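Local coordinates for protein Exo beta-1,2-glucooligosaccharide sophorohydrolase (non-reducing end) (Parabacteroides distasonis ATCC 8503, PDB 5Z06) that hydrolyses linear beta-1,2-glucan and beta-1,2-glucooligosaccharides of four or more units, releasing sophorose from the non-reducing end, at residues M485-W490 with T550-N555; G489-E494 with K511-G516. All blocks are in the same frame, centred on the assembly; numbering follows the deposited sequence. Where two conformers were deposited one is given.

Contact 1. Residues M485-W490 with T550-N555; sequences MYYSGW and TDKYTN
Tyr-486 donates its phenol OH to Asp-551 OD2, 2.5 Å away. The oxygen sits at the edge of the Tyr-486 ring, near its plane. OD2 takes this bond on its anti side, somewhat out of the carboxylate plane, and the ring and carboxylate planes stand 68° apart. With CG anti to the backbone N (chi1 -177°), the Tyr-486 ring projects from the helix toward the loop. Tyr-556, in the next helix, also hydrogen-bonds OD2, and Met-467, Met-471 and Ile-474 of helix 467-475 pack on the Tyr-486 ring.

Tyr-487 lies beside it, with Tyr-486 CD2 over the centre of one face of its ring. Tyr-487 OH accepts Lys-552 N at 3.0 Å. The aliphatic part of Lys-552 crosses this ring at a slant, with CD 3.5 Å from Tyr-487 CE1. At the ring edge Tyr-553 CE2 comes within 3.9 Å of Tyr-487 CE1. A water joins Tyr-487 O to Tyr-553 OH.

The loop before helix 556-573 that receives the two tyrosines is shaped by an Asx turn. Asp-551 OD1 accepts Tyr-553 N, and also Thr-554 N in an Asx motif, both at 2.9 Å. The Thr-554 bond runs nearly along the C-O axis, whereas Tyr-553 N lies above the carboxylate plane. With an alanine here in place of Asp-551, the hydroxyls of Tyr-486 and Tyr-556 would probably lose their shared carboxylate partner, and the Tyr-553 and Thr-554 amides would be freer to shift. At the far end of the loop, Asn-555 is the N-cap residue of the helix and donates ND2 to Thr-550 OG1.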
ATOM      1  N   MET A 485      11.441 -24.552 -21.417  0.50 34.27           N
ATOM      2  CA  MET A 485      11.857 -23.721 -20.298  0.50 35.49           C
ATOM      3  C   MET A 485      10.825 -23.643 -19.181  0.50 34.32           C
ATOM      4  O   MET A 485      11.185 -23.421 -18.025  0.50 34.56           O
ATOM      5  CB  MET A 485      12.191 -22.323 -20.793  0.50 37.08           C
ATOM      6  CG  MET A 485      13.318 -22.309 -21.805  0.50 37.67           C
ATOM      7  SD  MET A 485      14.887 -22.651 -21.011  0.50 38.92           S
ATOM      8  CE  MET A 485      15.727 -23.553 -22.320  0.50 41.94           C
ATOM      9  N   TYR A 486       9.554 -23.817 -19.533  1.00 33.15           N
ATOM     10  CA  TYR A 486       8.505 -23.988 -18.555  1.00 34.33           C
ATOM     11  C   TYR A 486       8.768 -25.160 -17.604  1.00 34.02           C
ATOM     12  O   TYR A 486       8.507 -25.041 -16.412  1.00 34.91           O
ATOM     13  CB  TYR A 486       7.156 -24.202 -19.228  1.00 32.56           C
ATOM     14  CG  TYR A 486       6.042 -24.322 -18.227  1.00 33.36           C
ATOM     15  CD1 TYR A 486       5.370 -23.191 -17.759  1.00 31.61           C
ATOM     16  CD2 TYR A 486       5.663 -25.573 -17.726  1.00 32.92           C
ATOM     17  CE1 TYR A 486       4.333 -23.309 -16.844  1.00 31.85           C
ATOM     18  CE2 TYR A 486       4.648 -25.696 -16.797  1.00 33.14           C
ATOM     19  CZ  TYR A 486       3.988 -24.560 -16.360  1.00 32.23           C
ATOM     20  OH  TYR A 486       3.007 -24.693 -15.436  1.00 31.47           O
ATOM     21  N   TYR A 487       9.276 -26.278 -18.113  1.00 33.39           N
ATOM     22  CA  TYR A 487       9.576 -27.444 -17.241  1.00 32.44           C
ATOM     23  C   TYR A 487      10.971 -27.442 -16.675  1.00 31.32           C
ATOM     24  O   TYR A 487      11.178 -27.873 -15.551  1.00 33.63           O
ATOM     25  CB  TYR A 487       9.288 -28.774 -17.960  1.00 33.06           C
ATOM     26  CG  TYR A 487       7.816 -28.939 -18.193  1.00 33.09           C
ATOM     27  CD1 TYR A 487       6.962 -29.227 -17.134  1.00 33.96           C
ATOM     28  CD2 TYR A 487       7.259 -28.716 -19.446  1.00 32.63           C
ATOM     29  CE1 TYR A 487       5.598 -29.345 -17.328  1.00 32.70           C
ATOM     30  CE2 TYR A 487       5.906 -28.843 -19.646  1.00 33.62           C
ATOM     31  CZ  TYR A 487       5.086 -29.159 -18.578  1.00 31.27           C
ATOM     32  OH  TYR A 487       3.747 -29.274 -18.760  1.00 33.57           O
ATOM     33  N   SER A 488      11.924 -26.958 -17.453  1.00 31.99           N
ATOM     34  CA  SER A 488      13.329 -26.992 -17.062  1.00 31.01           C
ATOM     35  C   SER A 488      13.629 -25.872 -16.064  1.00 31.32           C
ATOM     36  O   SER A 488      14.523 -26.006 -15.231  1.00 32.42           O
ATOM     37  CB  SER A 488      14.207 -26.871 -18.302  1.00 30.69           C
ATOM     38  OG  SER A 488      14.262 -25.525 -18.772  1.00 30.64           O
ATOM     39  N   GLY A 489      12.863 -24.779 -16.149  1.00 29.78           N
ATOM     40  CA  GLY A 489      13.065 -23.599 -15.317  1.00 30.29           C
ATOM     41  C   GLY A 489      11.994 -23.423 -14.276  1.00 29.64           C
ATOM     42  O   GLY A 489      12.177 -23.799 -13.116  1.00 30.34           O
ATOM     43  N   TRP A 490      10.871 -22.849 -14.703  1.00 28.61           N
ATOM     44  CA  TRP A 490       9.710 -22.675 -13.842  1.00 27.36           C
ATOM     45  C   TRP A 490       9.431 -23.930 -12.986  1.00 28.83           C
ATOM     46  O   TRP A 490       9.435 -23.848 -11.759  1.00 28.14           O
ATOM     47  CB  TRP A 490       8.505 -22.308 -14.692  1.00 26.04           C
ATOM     48  CG  TRP A 490       7.258 -22.504 -14.037  1.00 26.18           C
ATOM     49  CD1 TRP A 490       6.401 -23.516 -14.230  1.00 26.91           C
ATOM     50  CD2 TRP A 490       6.705 -21.680 -13.011  1.00 25.89           C
ATOM     51  NE1 TRP A 490       5.303 -23.364 -13.419  1.00 29.20           N
ATOM     52  CE2 TRP A 490       5.468 -22.246 -12.650  1.00 26.38           C
ATOM     53  CE3 TRP A 490       7.108 -20.480 -12.405  1.00 25.99           C
ATOM     54  CZ2 TRP A 490       4.632 -21.689 -11.676  1.00 25.85           C
ATOM     55  CZ3 TRP A 490       6.263 -19.910 -11.438  1.00 26.79           C
ATOM     56  CH2 TRP A 490       5.046 -20.527 -11.081  1.00 25.21           C
ATOM     57  N   THR A 550      -3.236 -25.653 -18.415  1.00 31.33           N
ATOM     58  CA  THR A 550      -3.044 -26.914 -17.770  1.00 30.26           C
ATOM     59  C   THR A 550      -1.719 -27.424 -18.248  1.00 29.35           C
ATOM     60  O   THR A 550      -1.510 -27.547 -19.436  1.00 29.71           O
ATOM     61  CB  THR A 550      -4.173 -27.855 -18.196  1.00 29.56           C
ATOM     62  OG1 THR A 550      -5.407 -27.183 -17.982  1.00 28.47           O
ATOM     63  CG2 THR A 550      -4.160 -29.136 -17.405  1.00 29.71           C
ATOM     64  N   ASP A 551      -0.801 -27.663 -17.321  1.00 32.41           N
ATOM     65  CA  ASP A 551       0.487 -28.293 -17.628  1.00 32.54           C
ATOM     66  C   ASP A 551       0.363 -29.798 -17.345  1.00 34.36           C
ATOM     67  O   ASP A 551      -0.758 -30.302 -17.146  1.00 33.25           O
ATOM     68  CB  ASP A 551       1.641 -27.595 -16.878  1.00 32.21           C
ATOM     69  CG  ASP A 551       1.591 -27.757 -15.357  1.00 30.05           C
ATOM     70  OD1 ASP A 551       0.847 -28.586 -14.794  1.00 31.46           O
ATOM     71  OD2 ASP A 551       2.329 -27.019 -14.710  1.00 31.13           O
ATOM     72  N   LYS A 552       1.480 -30.523 -17.324  1.00 37.07           N
ATOM     73  CA  LYS A 552       1.407 -31.972 -17.107  1.00 39.72           C
ATOM     74  C   LYS A 552       0.954 -32.362 -15.686  1.00 38.30           C
ATOM     75  O   LYS A 552       0.469 -33.459 -15.470  1.00 37.62           O
ATOM     76  CB  LYS A 552       2.719 -32.643 -17.513  1.00 44.07           C
ATOM     77  CG  LYS A 552       3.898 -32.510 -16.563  1.00 49.67           C
ATOM     78  CD  LYS A 552       5.233 -32.781 -17.292  1.00 54.47           C
ATOM     79  CE  LYS A 552       6.244 -33.604 -16.490  1.00 58.40           C
ATOM     80  NZ  LYS A 552       6.053 -35.072 -16.695  1.00 61.60           N
ATOM     81  N   TYR A 553       1.061 -31.428 -14.747  1.00 35.50           N
ATOM     82  CA  TYR A 553       0.720 -31.649 -13.334  1.00 33.90           C
ATOM     83  C   TYR A 553      -0.682 -31.284 -12.897  1.00 32.88           C
ATOM     84  O   TYR A 553      -1.284 -32.001 -12.128  1.00 38.21           O
ATOM     85  CB  TYR A 553       1.658 -30.825 -12.499  1.00 33.35           C
ATOM     86  CG  TYR A 553       3.083 -31.097 -12.820  1.00 32.08           C
ATOM     87  CD1 TYR A 553       3.612 -32.370 -12.658  1.00 33.17           C
ATOM     88  CD2 TYR A 553       3.901 -30.103 -13.295  1.00 32.28           C
ATOM     89  CE1 TYR A 553       4.942 -32.635 -12.942  1.00 33.16           C
ATOM     90  CE2 TYR A 553       5.229 -30.354 -13.578  1.00 32.12           C
ATOM     91  CZ  TYR A 553       5.748 -31.618 -13.398  1.00 32.39           C
ATOM     92  OH  TYR A 553       7.080 -31.852 -13.682  1.00 34.18           O
ATOM     93  N   THR A 554      -1.192 -30.150 -13.357  1.00 31.32           N
ATOM     94  CA  THR A 554      -2.484 -29.673 -12.910  1.00 29.93           C
ATOM     95  C   THR A 554      -3.023 -28.638 -13.862  1.00 28.69           C
ATOM     96  O   THR A 554      -2.261 -27.972 -14.580  1.00 31.04           O
ATOM     97  CB  THR A 554      -2.389 -29.032 -11.479  1.00 29.64           C
ATOM     98  OG1 THR A 554      -3.689 -28.635 -11.015  1.00 28.39           O
ATOM     99  CG2 THR A 554      -1.440 -27.816 -11.449  1.00 28.56           C
ATOM    100  N   ASN A 555      -4.337 -28.494 -13.847  1.00 27.20           N
ATOM    101  CA  ASN A 555      -4.979 -27.286 -14.321  1.00 28.36           C
ATOM    102  C   ASN A 555      -4.780 -26.189 -13.246  1.00 29.98           C
ATOM    103  O   ASN A 555      -4.928 -26.471 -12.055  1.00 28.98           O
ATOM    104  CB  ASN A 555      -6.441 -27.539 -14.504  1.00 29.52           C
ATOM    105  CG  ASN A 555      -7.180 -26.288 -14.861  1.00 30.86           C
ATOM    106  OD1 ASN A 555      -7.815 -25.655 -14.004  1.00 31.62           O
ATOM    107  ND2 ASN A 555      -7.056 -25.879 -16.118  1.00 31.49           N
TER
HETATM  108  O   HOH W   1       9.036 -30.023 -14.612  1.00 34.79           O

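Contact 2. Residues G489-E494 with K511-G516; sequences GWASQE and KMYTNG
Met-512 O is gripped by two side-chain donors that reach it from opposite faces of its carbonyl plane. Gln-493 NE2 comes from across the contact, 2.8 Å from Met-512 O. Thr-514 OG1, in the same loop as Met-512, is 3.1 Å from Met-512 O. The Gln-493 bond lies close to the plane of its amide, but it meets the carbonyl from above, 52° out of the carbonyl plane. Gln-493 NE2 also donates to Ala-491 O at 2.9 Å. Its two bonds thus tie the backbone of one segment to that of the other and fix the rotation of the amide. A bend at chi2 (-61°) folds the Gln-493 chain back to make this bridge. Gln-493 OE1 faces Met-512 CE, 3.6 Å away.

The rest is aromatic packing. Ala-491 CB sits over the centre of one face of the Tyr-513 ring, 3.6 Å from its centroid, a CH-pi contact. Toward its hydroxyl end the same ring meets Trp-490 obliquely, with Tyr-513 CE1 over one face of the indole, toward its rim, and 3.5 Å from Trp-490 CE2. Trp-490 NE1 gives a weak, bent hydrogen bond to Tyr-513 OH at 2.7 Å. That hydroxyl has its stronger partner in Tyr-556 OH. Met-467 of helix 467-475 touches both rings.

The contact joins the end of helix 485-490 to the loop after helix 495-505. Ser-492 OG accepts Glu-494 N in an ST turn between these helices. Arg-501 of the second helix reaches both sides, bonding Ser-492 O and Lys-511 O. The carboxamide thus links two backbone carbonyls directly, while the indole edge relies more on packing against the phenol ring than on its weak bond.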
ATOM      1  N   GLY A 489      12.863 -24.779 -16.149  1.00 29.78           N
ATOM      2  CA  GLY A 489      13.065 -23.599 -15.317  1.00 30.29           C
ATOM      3  C   GLY A 489      11.994 -23.423 -14.276  1.00 29.64           C
ATOM      4  O   GLY A 489      12.177 -23.799 -13.116  1.00 30.34           O
ATOM      5  N   TRP A 490      10.871 -22.849 -14.703  1.00 28.61           N
ATOM      6  CA  TRP A 490       9.710 -22.675 -13.842  1.00 27.36           C
ATOM      7  C   TRP A 490       9.431 -23.930 -12.986  1.00 28.83           C
ATOM      8  O   TRP A 490       9.435 -23.848 -11.759  1.00 28.14           O
ATOM      9  CB  TRP A 490       8.505 -22.308 -14.692  1.00 26.04           C
ATOM     10  CG  TRP A 490       7.258 -22.504 -14.037  1.00 26.18           C
ATOM     11  CD1 TRP A 490       6.401 -23.516 -14.230  1.00 26.91           C
ATOM     12  CD2 TRP A 490       6.705 -21.680 -13.011  1.00 25.89           C
ATOM     13  NE1 TRP A 490       5.303 -23.364 -13.419  1.00 29.20           N
ATOM     14  CE2 TRP A 490       5.468 -22.246 -12.650  1.00 26.38           C
ATOM     15  CE3 TRP A 490       7.108 -20.480 -12.405  1.00 25.99           C
ATOM     16  CZ2 TRP A 490       4.632 -21.689 -11.676  1.00 25.85           C
ATOM     17  CZ3 TRP A 490       6.263 -19.910 -11.438  1.00 26.79           C
ATOM     18  CH2 TRP A 490       5.046 -20.527 -11.081  1.00 25.21           C
ATOM     19  N   ALA A 491       9.235 -25.081 -13.628  1.00 28.85           N
ATOM     20  CA  ALA A 491       8.930 -26.328 -12.910  1.00 30.93           C
ATOM     21  C   ALA A 491      10.148 -27.267 -12.825  1.00 30.17           C
ATOM     22  O   ALA A 491      10.004 -28.479 -12.822  1.00 31.14           O
ATOM     23  CB  ALA A 491       7.743 -27.028 -13.549  1.00 28.19           C
ATOM     24  N   SER A 492      11.332 -26.683 -12.760  1.00 30.97           N
ATOM     25  CA  SER A 492      12.573 -27.419 -12.691  1.00 34.55           C
ATOM     26  C   SER A 492      12.504 -28.519 -11.644  1.00 37.07           C
ATOM     27  O   SER A 492      12.088 -28.275 -10.506  1.00 33.78           O
ATOM     28  CB  SER A 492      13.718 -26.488 -12.307  1.00 34.54           C
ATOM     29  OG  SER A 492      14.934 -27.210 -12.174  1.00 33.27           O
ATOM     30  N   GLN A 493      12.929 -29.716 -12.044  1.00 36.49           N
ATOM     31  CA  GLN A 493      13.091 -30.826 -11.121  1.00 37.64           C
ATOM     32  C   GLN A 493      14.499 -30.914 -10.523  1.00 37.29           C
ATOM     33  O   GLN A 493      14.756 -31.804  -9.726  1.00 38.49           O
ATOM     34  CB  GLN A 493      12.707 -32.128 -11.817  1.00 38.00           C
ATOM     35  CG  GLN A 493      11.273 -32.130 -12.321  1.00 37.47           C
ATOM     36  CD  GLN A 493      10.287 -31.969 -11.181  1.00 37.69           C
ATOM     37  OE1 GLN A 493      10.141 -32.858 -10.345  1.00 37.79           O
ATOM     38  NE2 GLN A 493       9.632 -30.813 -11.119  1.00 37.97           N
ATOM     39  N   GLU A 494      15.383 -29.972 -10.846  1.00 38.85           N
ATOM     40  CA  GLU A 494      16.760 -30.020 -10.356  1.00 41.29           C
ATOM     41  C   GLU A 494      16.826 -29.869  -8.857  1.00 42.46           C
ATOM     42  O   GLU A 494      15.973 -29.227  -8.248  1.00 37.64           O
ATOM     43  CB  GLU A 494      17.636 -28.928 -10.961  1.00 39.91           C
ATOM     44  CG  GLU A 494      17.879 -29.082 -12.444  1.00 42.83           C
ATOM     45  CD  GLU A 494      18.874 -28.074 -12.983  1.00 44.11           C
ATOM     46  OE1 GLU A 494      19.226 -27.097 -12.267  1.00 46.05           O
ATOM     47  OE2 GLU A 494      19.303 -28.266 -14.138  1.00 47.92           O
ATOM     48  N   LYS A 511       8.781 -28.988  -3.010  1.00 30.17           N
ATOM     49  CA  LYS A 511      10.143 -28.821  -3.498  1.00 33.13           C
ATOM     50  C   LYS A 511      10.331 -29.489  -4.885  1.00 30.71           C
ATOM     51  O   LYS A 511      11.199 -29.075  -5.635  1.00 32.35           O
ATOM     52  CB  LYS A 511      11.180 -29.323  -2.482  1.00 34.70           C
ATOM     53  CG  LYS A 511      11.281 -30.832  -2.393  1.00 36.90           C
ATOM     54  CD  LYS A 511      12.340 -31.224  -1.379  1.00 39.34           C
ATOM     55  CE  LYS A 511      12.673 -32.691  -1.524  1.00 40.45           C
ATOM     56  NZ  LYS A 511      13.859 -33.030  -0.702  1.00 42.94           N
ATOM     57  N   MET A 512       9.507 -30.480  -5.221  1.00 31.81           N
ATOM     58  CA  MET A 512       9.519 -31.115  -6.560  1.00 35.78           C
ATOM     59  C   MET A 512       8.656 -30.382  -7.602  1.00 33.97           C
ATOM     60  O   MET A 512       8.338 -30.944  -8.647  1.00 33.38           O
ATOM     61  CB  MET A 512       9.038 -32.583  -6.465  1.00 38.56           C
ATOM     62  CG  MET A 512       9.842 -33.490  -5.530  1.00 41.39           C
ATOM     63  SD  MET A 512      11.588 -33.407  -5.935  1.00 47.04           S
ATOM     64  CE  MET A 512      11.662 -34.353  -7.467  1.00 46.77           C
ATOM     65  N   TYR A 513       8.293 -29.134  -7.307  1.00 33.75           N
ATOM     66  CA  TYR A 513       7.303 -28.332  -8.057  1.00 31.39           C
ATOM     67  C   TYR A 513       5.918 -28.826  -7.785  1.00 30.02           C
ATOM     68  O   TYR A 513       5.059 -28.074  -7.298  1.00 29.02           O
ATOM     69  CB  TYR A 513       7.546 -28.239  -9.571  1.00 31.31           C
ATOM     70  CG  TYR A 513       6.529 -27.325 -10.196  1.00 30.14           C
ATOM     71  CD1 TYR A 513       6.622 -25.949 -10.048  1.00 29.98           C
ATOM     72  CD2 TYR A 513       5.444 -27.839 -10.886  1.00 30.44           C
ATOM     73  CE1 TYR A 513       5.673 -25.098 -10.612  1.00 28.62           C
ATOM     74  CE2 TYR A 513       4.492 -27.006 -11.435  1.00 30.20           C
ATOM     75  CZ  TYR A 513       4.612 -25.641 -11.291  1.00 28.56           C
ATOM     76  OH  TYR A 513       3.634 -24.860 -11.848  1.00 30.02           O
ATOM     77  N   THR A 514       5.689 -30.076  -8.166  1.00 30.43           N
ATOM     78  CA  THR A 514       4.595 -30.855  -7.631  1.00 31.55           C
ATOM     79  C   THR A 514       4.717 -30.992  -6.118  1.00 29.83           C
ATOM     80  O   THR A 514       5.807 -30.940  -5.532  1.00 27.71           O
ATOM     81  CB  THR A 514       4.584 -32.271  -8.197  1.00 32.72           C
ATOM     82  OG1 THR A 514       5.894 -32.834  -8.045  1.00 34.93           O
ATOM     83  CG2 THR A 514       4.185 -32.244  -9.650  1.00 34.68           C
ATOM     84  N   ASN A 515       3.576 -31.196  -5.494  1.00 31.30           N
ATOM     85  CA  ASN A 515       3.507 -31.207  -4.050  1.00 31.65           C
ATOM     86  C   ASN A 515       2.847 -32.531  -3.655  1.00 31.80           C
ATOM     87  O   ASN A 515       3.514 -33.410  -3.093  1.00 30.50           O
ATOM     88  CB  ASN A 515       2.753 -29.956  -3.578  1.00 31.47           C
ATOM     89  CG  ASN A 515       2.618 -29.871  -2.072  1.00 31.60           C
ATOM     90  OD1 ASN A 515       2.385 -30.877  -1.399  1.00 32.75           O
ATOM     91  ND2 ASN A 515       2.717 -28.656  -1.540  1.00 30.13           N
ATOM     92  N   GLY A 516       1.552 -32.666  -3.938  1.00 29.93           N
ATOM     93  CA  GLY A 516       0.825 -33.878  -3.610  1.00 30.95           C
ATOM     94  C   GLY A 516       0.347 -34.031  -2.183  1.00 31.94           C
ATOM     95  O   GLY A 516      -0.380 -34.969  -1.895  1.00 31.24           O
TER

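From the N terminus, both contacts start on helix 485-490 and its C-terminal end, sharing Gly-489 and Trp-490. Contact 2 closes first: 489-494 meets 511-516 after a short excursion through helix 495-505. Contact 1 closes a longer loop, from 485-490 to 550-555, and this loop encloses the smaller one, so the two nest without crossing. Their centres lie about 9 Å apart. They also meet directly: Tyr-486 O probably accepts Ala-491 N, while Tyr-553 packs on Tyr-513 and Thr-514. Together they bring helix 485-490, the loop after helix 495-505 and the lead-in to helix 556-573 into one cluster within the glycoamylase-like region.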